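Local coordinates for protein transcriptional regulator AefR (Pseudomonas syringae pv. tomato, PDB 3CDL) that probably binds cis-regulatory DNA as a TetR-family transcription factor, using an N-terminal helix-turn-helix domain, at residues Phe57-Met60 and Leu61-Trp65; Ala20-Asp24 and Arg25-Ile29. All coordinates share one frame; numbering follows the deposited sequence.

From the N terminus, helix 9-24 runs into contact 2, which spans its last turn and the loop that follows, closing a short reversal before helix 32-39, the first helix of the predicted helix-turn-helix. Contact 1 comes later, in the final turns of helix 53-64, and closes no loop because both of its halves sit on one helix. The two are in series, neither nested nor crossed, with centres about 16 Å apart. They still meet in space: SE of Met60, a selenomethionine, packs 4.0 Å from CE1 of Phe22, and CD1 of Phe57 lies 4.1 Å from CE1 of Phe27. Helix 53-64 is thereby tied to the end of helix 9-24 and the loop after it.

Contact 1 of 2, residues Phe57-Met60 and Leu61-Trp65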
loop_
_atom_site.group_PDB
_atom_site.type_symbol
_atom_site.label_atom_id
_atom_site.label_comp_id
_atom_site.label_asym_id
_atom_site.label_seq_id
_atom_site.Cartn_x
_atom_site.Cartn_y
_atom_site.Cartn_z
ATOM N N PHE B 57 -1.457 20.724 -3.951
ATOM C CA PHE B 57 -1.220 19.293 -4.084
ATOM C C PHE B 57 0.257 18.991 -4.333
ATOM O O PHE B 57 0.784 18.013 -3.801
ATOM C CB PHE B 57 -2.070 18.693 -5.205
ATOM C CG PHE B 57 -1.924 17.205 -5.331
ATOM C CD1 PHE B 57 -2.601 16.353 -4.463
ATOM C CD2 PHE B 57 -1.105 16.659 -6.302
ATOM C CE1 PHE B 57 -2.468 15.014 -4.556
ATOM C CE2 PHE B 57 -0.955 15.303 -6.407
ATOM C CZ PHE B 57 -1.634 14.469 -5.524
ATOM N N ALA B 58 0.912 19.831 -5.138
ATOM C CA ALA B 58 2.340 19.688 -5.435
ATOM C C ALA B 58 3.163 19.718 -4.159
ATOM O O ALA B 58 4.099 18.946 -4.014
ATOM C CB ALA B 58 2.812 20.773 -6.384
ATOM N N GLU B 59 2.778 20.597 -3.234
ATOM C CA GLU B 59 3.499 20.808 -1.992
ATOM C C GLU B 59 3.310 19.640 -1.042
ATOM O O GLU B 59 4.262 19.163 -0.440
ATOM C CB GLU B 59 3.026 22.093 -1.315
ATOM C CG GLU B 59 4.156 22.995 -0.804
ATOM C CD GLU B 59 4.914 22.422 0.363
ATOM O OE1 GLU B 59 4.704 22.882 1.506
ATOM O OE2 GLU B 59 5.736 21.515 0.142
HETATM N N MSE B 60 2.066 19.187 -0.916
HETATM C CA MSE B 60 1.734 17.999 -0.142
HETATM C C MSE B 60 2.479 16.747 -0.602
HETATM O O MSE B 60 2.924 15.948 0.220
HETATM C CB MSE B 60 0.241 17.744 -0.231
HETATM C CG MSE B 60 -0.545 18.379 0.870
HETATM SE SE MSE B 60 -2.447 18.364 0.501
HETATM C CE MSE B 60 -2.726 16.599 -0.252
ATOM N N LEU B 61 2.592 16.573 -1.916
ATOM C CA LEU B 61 3.336 15.463 -2.491
ATOM C C LEU B 61 4.805 15.525 -2.056
ATOM O O LEU B 61 5.297 14.595 -1.407
ATOM C CB LEU B 61 3.202 15.482 -4.015
ATOM C CG LEU B 61 3.242 14.178 -4.804
ATOM C CD1 LEU B 61 2.149 13.209 -4.344
ATOM C CD2 LEU B 61 3.124 14.461 -6.304
ATOM N N GLN B 62 5.485 16.628 -2.389
ATOM C CA GLN B 62 6.880 16.859 -1.985
ATOM C C GLN B 62 7.113 16.429 -0.544
ATOM O O GLN B 62 8.086 15.751 -0.247
ATOM C CB GLN B 62 7.287 18.336 -2.139
ATOM C CG GLN B 62 7.008 19.007 -3.505
ATOM C CD GLN B 62 7.849 18.464 -4.663
ATOM O OE1 GLN B 62 8.799 19.114 -5.116
ATOM N NE2 GLN B 62 7.491 17.275 -5.157
ATOM N N ARG B 63 6.188 16.821 0.332
ATOM C CA ARG B 63 6.244 16.549 1.770
ATOM C C ARG B 63 6.119 15.084 2.124
ATOM O O ARG B 63 6.577 14.656 3.185
ATOM C CB ARG B 63 5.109 17.274 2.477
ATOM C CG ARG B 63 5.352 18.709 2.760
ATOM C CD ARG B 63 4.251 19.223 3.656
ATOM N NE ARG B 63 4.224 20.682 3.700
ATOM C CZ ARG B 63 3.786 21.389 4.734
ATOM N NH1 ARG B 63 3.349 20.773 5.822
ATOM N NH2 ARG B 63 3.798 22.711 4.681
ATOM N N LEU B 64 5.478 14.324 1.245
ATOM C CA LEU B 64 5.112 12.956 1.555
ATOM C C LEU B 64 6.298 12.016 1.482
ATOM O O LEU B 64 6.930 11.746 2.497
ATOM C CB LEU B 64 3.973 12.472 0.660
ATOM C CG LEU B 64 3.384 11.151 1.141
ATOM C CD1 LEU B 64 2.992 11.259 2.602
ATOM C CD2 LEU B 64 2.209 10.755 0.301
ATOM N N TRP B 65 6.606 11.523 0.288
ATOM C CA TRP B 65 7.715 10.594 0.128
ATOM C C TRP B 65 9.080 11.270 0.350
ATOM O O TRP B 65 10.129 10.634 0.201
ATOM C CB TRP B 65 7.634 9.837 -1.212
ATOM C CG TRP B 65 7.101 10.646 -2.375
ATOM C CD1 TRP B 65 5.964 10.400 -3.089
ATOM C CD2 TRP B 65 7.693 11.818 -2.955
ATOM N NE1 TRP B 65 5.807 11.343 -4.075
ATOM C CE2 TRP B 65 6.853 12.227 -4.017
ATOM C CE3 TRP B 65 8.853 12.565 -2.679
ATOM C CZ2 TRP B 65 7.130 13.353 -4.803
ATOM C CZ3 TRP B 65 9.131 13.684 -3.461
ATOM C CH2 TRP B 65 8.268 14.067 -4.509
#
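Glu59 and Arg63, one helical turn apart, cross at a slant: the arginine runs extended from CG to NE and brings its guanidinium edge to the acid. OE1 of Glu59 takes the straighter of two bonds from NE of Arg63 at 3.1 Å (N-H...O angle 156°). The oxygen lies almost in the guanidinium plane, whereas NE approaches it from above the carboxylate plane, and the two flat groups are turned 52° apart. A weaker bond from NH2 of Arg63 reaches the same OE1 at 3.3 Å, so NE and NH2 both converge on a single oxygen. The stronger partner of the guanidinium is Glu12 of helix 9-24, whose OE2 forms a salt bridge with NH1 of Arg63.

On another side of the helix, Phe57 has CG anti to the backbone N (chi1 -177°), and its ring leans along the helix toward Leu61. There CZ of Phe57 meets CD1 of Leu61 at 4.2 Å, an oblique apolar touch.

Up to Arg63 the backbone keeps i to i+4 bonds: Leu61 N bonds to Phe57 O at 3.0 Å, and the amides of Gln62 and Arg63 reach the carbonyls of Ala58 and Glu59. The ion pair and the apolar pair put different flanks against helix 9-24 and against helices 100-114 and 117-125, as befits the helix connecting the DNA-binding and C-terminal domains in TetR-family proteins.

Contact 2 of 2, residues Ala20-Asp24 and Arg25-Ile29; sequences AEFGD and RGFEI
Phe22 and Phe27 bracket a glycine-terminated helix end in the TetR-type DNA-binding domain, where helix 9-24 stops and the chain turns toward the helix-turn-helix. Their side chains lie alongside one another and point the same way, with the edge of Phe27 directed at the face of Phe22. CD1 of Phe27 sits 3.5 Å above the plane of the Phe22 ring, over its centre, and CE1 of Phe27 comes within 3.6 Å of CZ of Phe22. The planes are 50° apart, making this a tilted edge-to-face pair with ring centroids 4.7 Å from each other.

A second pair, Glu21 and Arg25, also runs side by side. Arg25 NE gives a weak bond to OE2 of Glu21 at 3.3 Å, part of a salt bridge in which the oxygen lies at the guanidinium edge, in its plane. The bend at chi2 of Arg25 (-87°) turns the chain so that it lies alongside the acid, edge on.

Beneath the side chains, the last firm helical bond joins Arg25 N to Glu21 O at 2.7 Å. The next one, from Gly26 N to Phe22 O, is weak at 3.2 Å, and there the helix gives out: Gly26 takes a positive phi of 104° and redirects the backbone, placing Phe27 beside Phe22.

Farther out, Ile35 of helix 32-39 and Leu56 of helix 53-64 pack on Phe22, and Asp24 OD2 forms a salt bridge with NH1 of Arg38. Lys53 holds Phe27 twice, by a cation-pi contact with its ring and a hydrogen bond from NZ to its carbonyl O.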
loop_
_atom_site.group_PDB
_atom_site.type_symbol
_atom_site.label_atom_id
_atom_site.label_comp_id
_atom_site.label_asym_id
_atom_site.label_seq_id
_atom_site.Cartn_x
_atom_site.Cartn_y
_atom_site.Cartn_z
ATOM N N ALA B 20 -7.333 18.522 6.321
ATOM C CA ALA B 20 -8.599 18.358 7.014
ATOM C C ALA B 20 -9.760 18.412 6.040
ATOM O O ALA B 20 -10.573 17.491 5.997
ATOM C CB ALA B 20 -8.742 19.434 8.055
ATOM N N GLU B 21 -9.822 19.479 5.243
ATOM C CA GLU B 21 -10.900 19.638 4.272
ATOM C C GLU B 21 -10.892 18.553 3.200
ATOM O O GLU B 21 -11.953 18.022 2.890
ATOM C CB GLU B 21 -10.906 21.030 3.625
ATOM C CG GLU B 21 -11.463 22.177 4.500
ATOM C CD GLU B 21 -12.952 22.050 4.881
ATOM O OE1 GLU B 21 -13.350 22.616 5.930
ATOM O OE2 GLU B 21 -13.725 21.405 4.142
ATOM N N PHE B 22 -9.722 18.228 2.637
ATOM C CA PHE B 22 -9.632 17.172 1.623
ATOM C C PHE B 22 -9.975 15.827 2.258
ATOM O O PHE B 22 -10.411 14.895 1.578
ATOM C CB PHE B 22 -8.235 17.061 0.999
ATOM C CG PHE B 22 -7.797 18.263 0.230
ATOM C CD1 PHE B 22 -6.456 18.628 0.213
ATOM C CD2 PHE B 22 -8.702 19.029 -0.491
ATOM C CE1 PHE B 22 -6.029 19.760 -0.501
ATOM C CE2 PHE B 22 -8.277 20.165 -1.211
ATOM C CZ PHE B 22 -6.942 20.531 -1.212
ATOM N N GLY B 23 -9.744 15.725 3.560
ATOM C CA GLY B 23 -10.111 14.538 4.290
ATOM C C GLY B 23 -11.612 14.509 4.478
ATOM O O GLY B 23 -12.222 13.446 4.513
ATOM N N ASP B 24 -12.215 15.685 4.598
ATOM C CA ASP B 24 -13.637 15.773 4.903
ATOM C C ASP B 24 -14.471 15.653 3.648
ATOM O O ASP B 24 -15.262 14.725 3.510
ATOM C CB ASP B 24 -13.957 17.082 5.645
ATOM C CG ASP B 24 -13.328 17.141 7.040
ATOM O OD1 ASP B 24 -12.689 16.140 7.445
ATOM O OD2 ASP B 24 -13.473 18.184 7.733
ATOM N N ARG B 25 -14.279 16.602 2.736
ATOM C CA ARG B 25 -15.112 16.725 1.546
ATOM C C ARG B 25 -14.588 15.839 0.413
ATOM O O ARG B 25 -15.347 15.402 -0.450
ATOM C CB ARG B 25 -15.161 18.187 1.071
ATOM C CG ARG B 25 -15.306 19.244 2.158
ATOM C CD ARG B 25 -16.766 19.506 2.528
ATOM N NE ARG B 25 -16.886 20.639 3.449
ATOM C CZ ARG B 25 -18.022 21.296 3.702
ATOM N NH1 ARG B 25 -19.176 20.946 3.106
ATOM N NH2 ARG B 25 -18.006 22.320 4.553
ATOM N N GLY B 26 -13.286 15.576 0.427
ATOM C CA GLY B 26 -12.615 14.995 -0.729
ATOM C C GLY B 26 -11.844 16.101 -1.411
ATOM O O GLY B 26 -12.094 17.280 -1.164
ATOM N N PHE B 27 -10.913 15.728 -2.274
ATOM C CA PHE B 27 -10.014 16.688 -2.896
ATOM C C PHE B 27 -10.673 17.630 -3.924
ATOM O O PHE B 27 -10.572 18.855 -3.795
ATOM C CB PHE B 27 -8.803 15.968 -3.520
ATOM C CG PHE B 27 -7.862 16.897 -4.216
ATOM C CD1 PHE B 27 -6.903 17.611 -3.484
ATOM C CD2 PHE B 27 -7.961 17.105 -5.580
ATOM C CE1 PHE B 27 -6.044 18.502 -4.107
ATOM C CE2 PHE B 27 -7.117 17.999 -6.214
ATOM C CZ PHE B 27 -6.147 18.696 -5.481
ATOM N N GLU B 28 -11.310 17.056 -4.950
ATOM C CA GLU B 28 -11.829 17.821 -6.102
ATOM C C GLU B 28 -13.020 18.713 -5.790
ATOM O O GLU B 28 -13.128 19.798 -6.357
ATOM C CB GLU B 28 -12.140 16.913 -7.306
ATOM C CG GLU B 28 -10.990 16.785 -8.362
ATOM C CD GLU B 28 -10.873 18.005 -9.336
ATOM O OE1 GLU B 28 -10.983 19.175 -8.892
ATOM O OE2 GLU B 28 -10.652 17.792 -10.555
ATOM N N ILE B 29 -13.905 18.270 -4.899
ATOM C CA ILE B 29 -15.037 19.110 -4.477
ATOM C C ILE B 29 -14.665 20.213 -3.460
ATOM O O ILE B 29 -15.464 21.123 -3.223
ATOM C CB ILE B 29 -16.260 18.294 -3.943
ATOM C CG1 ILE B 29 -16.133 18.028 -2.434
ATOM C CG2 ILE B 29 -16.495 17.027 -4.773
ATOM C CD1 ILE B 29 -17.451 17.669 -1.753
#